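Local coordinates for protein 30kLP (Treponema pallidum, PDB 3K8H) that alters membrane permeability at acidic pH and might be involved in ligand transport at the outer membrane, at residues S73-Y78 and A114-C119; Y200-S205 and L236-G241. One frame throughout, in Å; residues are numbered along the deposited sequence.

Interaction 1: residues S73-Y78 and A114-C119; sequences SGSYPY and APHFSC
Tyr76 packs obliquely against the backbone of 117-118 and the side chain of Ser118, and this is the closely filled side of the contact. Ring atom CE2 of Tyr76 comes to 3.6 Å from C of Phe117, while CB of Ser118 sits 4.1 Å from the ring centroid, 29° off the normal, an off-centre CH-pi contact. A first torsion of -46° puts Tyr76 CG beside its own backbone N and swings the ring back under Gly74, whose carbonyl carbon lies over one face near the rim. The phenol oxygen is hydrogen-bonded to Thr54; its bond with Ser118 OG is weak, 3.3 Å from OH to OG, and Ser118 OG also has a weak bond to Gly72 O and one to a bound methylpentanediol, probably from the crystallisation liquor. Ile50 and Ile112 also touch both side chains.

Two main-chain bonds fix the backbones. Ser73 and Phe117 form an antiparallel non-hydrogen-bonded pair where strands 67-74 and 117-123 adjoin; beyond it, Gly74 N donates to His116 O at 2.9 Å, standing 41° out of the carbonyl plane. Pro115 and His116 occupy the middle of a type I beta turn from Ala114 to Phe117, the hairpin turn between strands 108-114 and 117-123. From this turn Pro115 O receives Tyr76 N at 2.7 Å, nearly in line with the C=O bond.

Toward solvent, where Pro115 and His116 are exposed, packing is looser: His116 CD2 stays 4.0 Å from Ser75 OG. The one close point there is CD2 of His116 against Gly74 O, 3.1 Å in the ring plane.

Interaction 2: residues Y200-S205 and L236-G241; sequences YLYTLS and LIIEDG
Leu201 meets the second segment chiefly through its CD1 methyl, 3.7 Å from Gly241 O; Tyr200 before it turns its ring away, its hydroxyl hydrogen-bonded to Asn30. At Tyr202 the contact becomes intimate. A first torsion of 66° sets CG between the backbone N and carbonyl carbon and brings the ring beneath Gly241: CA of Gly241 stands 3.9 Å from the ring centroid, 22° off the normal, a CH-pi contact over the face. Ring atom CE2 of Tyr202 also approaches CG2 of Ile238 at an oblique angle.

The main chain of Tyr202 donates to Gly241 O and accepts from Gly241 N at 3.3 Å, a bond lying in the carbonyl plane. Asp240 N adds a weak, strongly bent bond to the same Tyr202 O. Two residues thus oppose one, and with the positive phi of Asp240 this makes a G1 beta bulge, at which strand 235-244 turns a corner. Before it, strand 236-239 runs antiparallel to 200-205, their axes 170° apart.

Past the bulge, Thr203 rests its CG2 methyl 3.7 Å from Glu239 CA, with the two side chains crossing on the face shared with Ser205 and Ile237. Leu204 lies on the face of Tyr202 and Ile238. Its backbone exchanges two bonds with Ile238, Leu204 N reaching Ile238 O at 3.0 Å, and its side chain runs alongside that of Ile238, pointing the same way, with CD1 of each 3.8 Å apart. Helix 169-177 covers this face, Leu177 touching Tyr202 and Leu176 touching Leu204. Finally Ser205 sets CB 3.9 Å from Ile237 CG1.

Interactions 1 and 2 lie on opposite sides of the chain's centre, their centres 34 Å apart and their nearest atoms about 16 Å apart, so neither touches the other. They come in series: the pairing of 73-78 with 114-119 is complete before 200-205 begins. Both belong to the antiparallel strand system of the U-shaped beta-half-barrel. Between strands 67-74 and 199-207 in the sheet order come 54-62, 21-26, 162-166 and 189-196, placing the two contacts in separate parts of the curved wall. The half-barrel forms a large hydrophobic cavity, and each contact ties neighbouring strands together at distant points of its wall.

Interaction 1: residues S73-Y78 and A114-C119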
loop_
_atom_site.group_PDB
_atom_site.type_symbol
_atom_site.label_atom_id
_atom_site.label_comp_id
_atom_site.label_asym_id
_atom_site.label_seq_id
_atom_site.Cartn_x
_atom_site.Cartn_y
_atom_site.Cartn_z
ATOM N N SER A 73 -10.741 -10.723 -34.954
ATOM C CA SER A 73 -11.813 -10.395 -35.877
ATOM C C SER A 73 -11.738 -8.907 -36.168
ATOM O O SER A 73 -11.533 -8.104 -35.258
ATOM C CB SER A 73 -13.175 -10.782 -35.308
ATOM O OG SER A 73 -13.591 -9.826 -34.370
ATOM N N GLY A 74 -11.884 -8.543 -37.441
ATOM C CA GLY A 74 -11.708 -7.156 -37.860
ATOM C C GLY A 74 -12.011 -6.905 -39.324
ATOM O O GLY A 74 -13.006 -7.398 -39.872
ATOM N N SER A 75 -11.152 -6.118 -39.955
ATOM C CA SER A 75 -11.331 -5.733 -41.352
ATOM C C SER A 75 -9.966 -5.621 -41.987
ATOM O O SER A 75 -9.179 -4.725 -41.666
ATOM C CB SER A 75 -12.092 -4.409 -41.470
ATOM O OG SER A 75 -13.358 -4.532 -40.849
ATOM N N TYR A 76 -9.693 -6.565 -42.871
ATOM C CA TYR A 76 -8.373 -6.724 -43.425
ATOM C C TYR A 76 -8.480 -6.819 -44.953
ATOM O O TYR A 76 -8.368 -7.903 -45.523
ATOM C CB TYR A 76 -7.711 -7.968 -42.821
ATOM C CG TYR A 76 -7.848 -8.090 -41.299
ATOM C CD1 TYR A 76 -7.178 -7.215 -40.440
ATOM C CD2 TYR A 76 -8.652 -9.083 -40.731
ATOM C CE1 TYR A 76 -7.301 -7.331 -39.065
ATOM C CE2 TYR A 76 -8.775 -9.210 -39.376
ATOM C CZ TYR A 76 -8.098 -8.346 -38.541
ATOM O OH TYR A 76 -8.247 -8.472 -37.185
ATOM N N PRO A 77 -8.716 -5.675 -45.620
ATOM C CA PRO A 77 -8.844 -5.681 -47.083
ATOM C C PRO A 77 -7.519 -6.018 -47.756
ATOM O O PRO A 77 -6.453 -5.777 -47.187
ATOM C CB PRO A 77 -9.238 -4.237 -47.415
ATOM C CG PRO A 77 -9.637 -3.616 -46.097
ATOM C CD PRO A 77 -8.831 -4.314 -45.066
ATOM N N TYR A 78 -7.597 -6.575 -48.955
ATOM C CA TYR A 78 -6.421 -6.849 -49.774
ATOM C C TYR A 78 -5.474 -5.647 -49.881
ATOM O O TYR A 78 -4.251 -5.809 -49.852
ATOM C CB TYR A 78 -6.849 -7.288 -51.176
ATOM C CG TYR A 78 -5.687 -7.583 -52.090
ATOM C CD1 TYR A 78 -5.424 -6.776 -53.199
ATOM C CD2 TYR A 78 -4.842 -8.671 -51.842
ATOM C CE1 TYR A 78 -4.353 -7.048 -54.044
ATOM C CE2 TYR A 78 -3.773 -8.953 -52.677
ATOM C CZ TYR A 78 -3.534 -8.137 -53.776
ATOM O OH TYR A 78 -2.470 -8.418 -54.598
ATOM N N ALA A 114 -9.726 -14.904 -44.210
ATOM C CA ALA A 114 -10.864 -14.203 -44.780
ATOM C C ALA A 114 -10.725 -12.736 -44.400
ATOM O O ALA A 114 -10.026 -12.419 -43.442
ATOM C CB ALA A 114 -12.180 -14.788 -44.274
ATOM N N PRO A 115 -11.370 -11.835 -45.161
ATOM C CA PRO A 115 -11.173 -10.395 -44.964
ATOM C C PRO A 115 -11.558 -9.891 -43.573
ATOM O O PRO A 115 -11.214 -8.764 -43.215
ATOM C CB PRO A 115 -12.072 -9.772 -46.035
ATOM C CG PRO A 115 -12.124 -10.798 -47.118
ATOM C CD PRO A 115 -12.177 -12.114 -46.366
ATOM N N HIS A 116 -12.250 -10.715 -42.791
ATOM C CA HIS A 116 -12.682 -10.303 -41.458
ATOM C C HIS A 116 -12.033 -11.100 -40.305
ATOM O O HIS A 116 -12.314 -10.830 -39.136
ATOM C CB HIS A 116 -14.221 -10.308 -41.374
ATOM C CG HIS A 116 -14.878 -9.310 -42.285
ATOM N ND1 HIS A 116 -15.614 -9.680 -43.392
ATOM C CD2 HIS A 116 -14.889 -7.954 -42.263
ATOM C CE1 HIS A 116 -16.057 -8.596 -44.006
ATOM N NE2 HIS A 116 -15.632 -7.537 -43.341
ATOM N N PHE A 117 -11.154 -12.046 -40.641
ATOM C CA PHE A 117 -10.420 -12.860 -39.652
ATOM C C PHE A 117 -8.914 -12.790 -39.842
ATOM O O PHE A 117 -8.428 -12.793 -40.969
ATOM C CB PHE A 117 -10.790 -14.361 -39.742
ATOM C CG PHE A 117 -12.270 -14.649 -39.732
ATOM C CD1 PHE A 117 -13.102 -14.111 -38.758
ATOM C CD2 PHE A 117 -12.817 -15.517 -40.675
ATOM C CE1 PHE A 117 -14.472 -14.399 -38.738
ATOM C CE2 PHE A 117 -14.187 -15.821 -40.660
ATOM C CZ PHE A 117 -15.014 -15.252 -39.683
ATOM N N SER A 118 -8.183 -12.789 -38.729
ATOM C CA SER A 118 -6.733 -12.931 -38.740
ATOM C C SER A 118 -6.282 -13.982 -37.702
ATOM O O SER A 118 -6.872 -14.084 -36.640
ATOM C CB SER A 118 -6.064 -11.588 -38.455
ATOM O OG SER A 118 -6.370 -11.136 -37.136
ATOM N N CYS A 119 -5.233 -14.741 -38.022
ATOM C CA CYS A 119 -4.678 -15.768 -37.134
ATOM C C CYS A 119 -3.184 -15.581 -36.947
ATOM O O CYS A 119 -2.444 -15.463 -37.924
ATOM C CB CYS A 119 -4.940 -17.159 -37.703
ATOM S SG CYS A 119 -6.683 -17.614 -37.813
#

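Interaction 2: residues Y200-S205 and L236-G241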
loop_
_atom_site.group_PDB
_atom_site.type_symbol
_atom_site.label_atom_id
_atom_site.label_comp_id
_atom_site.label_asym_id
_atom_site.label_seq_id
_atom_site.Cartn_x
_atom_site.Cartn_y
_atom_site.Cartn_z
ATOM N N TYR A 200 -5.456 -0.465 -14.460
ATOM C CA TYR A 200 -6.595 -1.342 -14.631
ATOM C C TYR A 200 -7.239 -1.682 -13.302
ATOM O O TYR A 200 -6.552 -1.942 -12.316
ATOM C CB TYR A 200 -6.199 -2.618 -15.401
ATOM C CG TYR A 200 -6.188 -2.411 -16.886
ATOM C CD1 TYR A 200 -5.144 -1.726 -17.505
ATOM C CD2 TYR A 200 -7.236 -2.874 -17.676
ATOM C CE1 TYR A 200 -5.144 -1.502 -18.877
ATOM C CE2 TYR A 200 -7.252 -2.668 -19.039
ATOM C CZ TYR A 200 -6.202 -1.977 -19.635
ATOM O OH TYR A 200 -6.208 -1.775 -20.989
ATOM N N LEU A 201 -8.571 -1.659 -13.302
ATOM C CA LEU A 201 -9.403 -2.128 -12.198
ATOM C C LEU A 201 -9.709 -3.585 -12.504
ATOM O O LEU A 201 -9.960 -3.928 -13.654
ATOM C CB LEU A 201 -10.707 -1.341 -12.206
ATOM C CG LEU A 201 -11.474 -0.975 -10.953
ATOM C CD1 LEU A 201 -10.586 -0.250 -9.915
ATOM C CD2 LEU A 201 -12.605 -0.069 -11.406
ATOM N N TYR A 202 -9.701 -4.444 -11.491
ATOM C CA TYR A 202 -9.944 -5.864 -11.737
ATOM C C TYR A 202 -10.743 -6.504 -10.631
ATOM O O TYR A 202 -10.752 -6.017 -9.494
ATOM C CB TYR A 202 -8.631 -6.643 -11.970
ATOM C CG TYR A 202 -7.723 -6.717 -10.771
ATOM C CD1 TYR A 202 -6.629 -5.852 -10.642
ATOM C CD2 TYR A 202 -7.959 -7.642 -9.749
ATOM C CE1 TYR A 202 -5.800 -5.911 -9.533
ATOM C CE2 TYR A 202 -7.142 -7.710 -8.648
ATOM C CZ TYR A 202 -6.064 -6.841 -8.542
ATOM O OH TYR A 202 -5.262 -6.915 -7.432
ATOM N N THR A 203 -11.443 -7.576 -10.981
ATOM C CA THR A 203 -11.974 -8.496 -9.983
ATOM C C THR A 203 -11.499 -9.878 -10.400
ATOM O O THR A 203 -11.294 -10.130 -11.582
ATOM C CB THR A 203 -13.523 -8.465 -9.880
ATOM O OG1 THR A 203 -14.102 -8.878 -11.119
ATOM C CG2 THR A 203 -14.013 -7.080 -9.578
ATOM N N LEU A 204 -11.314 -10.756 -9.423
ATOM C CA LEU A 204 -10.860 -12.107 -9.664
ATOM C C LEU A 204 -11.480 -13.063 -8.652
ATOM O O LEU A 204 -11.854 -12.656 -7.548
ATOM C CB LEU A 204 -9.322 -12.184 -9.593
ATOM C CG LEU A 204 -8.566 -11.944 -8.271
ATOM C CD1 LEU A 204 -8.462 -13.198 -7.389
ATOM C CD2 LEU A 204 -7.165 -11.429 -8.567
ATOM N N SER A 205 -11.578 -14.329 -9.033
ATOM C CA SER A 205 -11.771 -15.394 -8.067
ATOM C C SER A 205 -10.754 -16.488 -8.316
ATOM O O SER A 205 -10.410 -16.774 -9.455
ATOM C CB SER A 205 -13.190 -15.962 -8.106
ATOM O OG SER A 205 -13.619 -16.118 -9.428
ATOM N N LEU A 236 -11.521 -17.575 -3.367
ATOM C CA LEU A 236 -11.109 -16.276 -2.854
ATOM C C LEU A 236 -11.489 -15.217 -3.882
ATOM O O LEU A 236 -11.208 -15.374 -5.067
ATOM C CB LEU A 236 -9.607 -16.267 -2.558
ATOM C CG LEU A 236 -8.902 -14.926 -2.289
ATOM C CD1 LEU A 236 -9.570 -14.147 -1.176
ATOM C CD2 LEU A 236 -7.425 -15.150 -1.983
ATOM N N ILE A 237 -12.156 -14.164 -3.424
ATOM C CA ILE A 237 -12.632 -13.092 -4.298
ATOM C C ILE A 237 -12.035 -11.746 -3.909
ATOM O O ILE A 237 -12.056 -11.352 -2.745
ATOM C CB ILE A 237 -14.175 -13.002 -4.308
ATOM C CG1 ILE A 237 -14.762 -14.248 -4.987
ATOM C CG2 ILE A 237 -14.646 -11.730 -5.031
ATOM C CD1 ILE A 237 -16.192 -14.518 -4.634
ATOM N N ILE A 238 -11.488 -11.064 -4.908
ATOM C CA ILE A 238 -10.938 -9.735 -4.758
ATOM C C ILE A 238 -11.666 -8.855 -5.749
ATOM O O ILE A 238 -11.758 -9.198 -6.917
ATOM C CB ILE A 238 -9.423 -9.723 -5.072
ATOM C CG1 ILE A 238 -8.661 -10.654 -4.118
ATOM C CG2 ILE A 238 -8.860 -8.299 -5.046
ATOM C CD1 ILE A 238 -7.254 -10.971 -4.576
ATOM N N GLU A 239 -12.193 -7.729 -5.272
ATOM C CA GLU A 239 -12.917 -6.769 -6.103
ATOM C C GLU A 239 -12.342 -5.380 -5.929
ATOM O O GLU A 239 -12.081 -4.949 -4.809
ATOM C CB GLU A 239 -14.387 -6.717 -5.707
ATOM C CG GLU A 239 -15.163 -7.975 -5.969
ATOM C CD GLU A 239 -16.578 -7.877 -5.454
ATOM O OE1 GLU A 239 -17.506 -8.136 -6.251
ATOM O OE2 GLU A 239 -16.757 -7.540 -4.261
ATOM N N ASP A 240 -12.184 -4.679 -7.046
ATOM C CA ASP A 240 -11.644 -3.319 -7.078
ATOM C C ASP A 240 -10.167 -3.261 -6.669
ATOM O O ASP A 240 -9.723 -2.311 -6.028
ATOM C CB ASP A 240 -12.517 -2.357 -6.254
ATOM C CG ASP A 240 -13.972 -2.397 -6.668
ATOM O OD1 ASP A 240 -14.231 -2.589 -7.876
ATOM O OD2 ASP A 240 -14.860 -2.249 -5.794
ATOM N N GLY A 241 -9.410 -4.289 -7.042
ATOM C CA GLY A 241 -7.956 -4.210 -6.989
ATOM C C GLY A 241 -7.511 -3.331 -8.141
ATOM O O GLY A 241 -8.281 -3.075 -9.069
#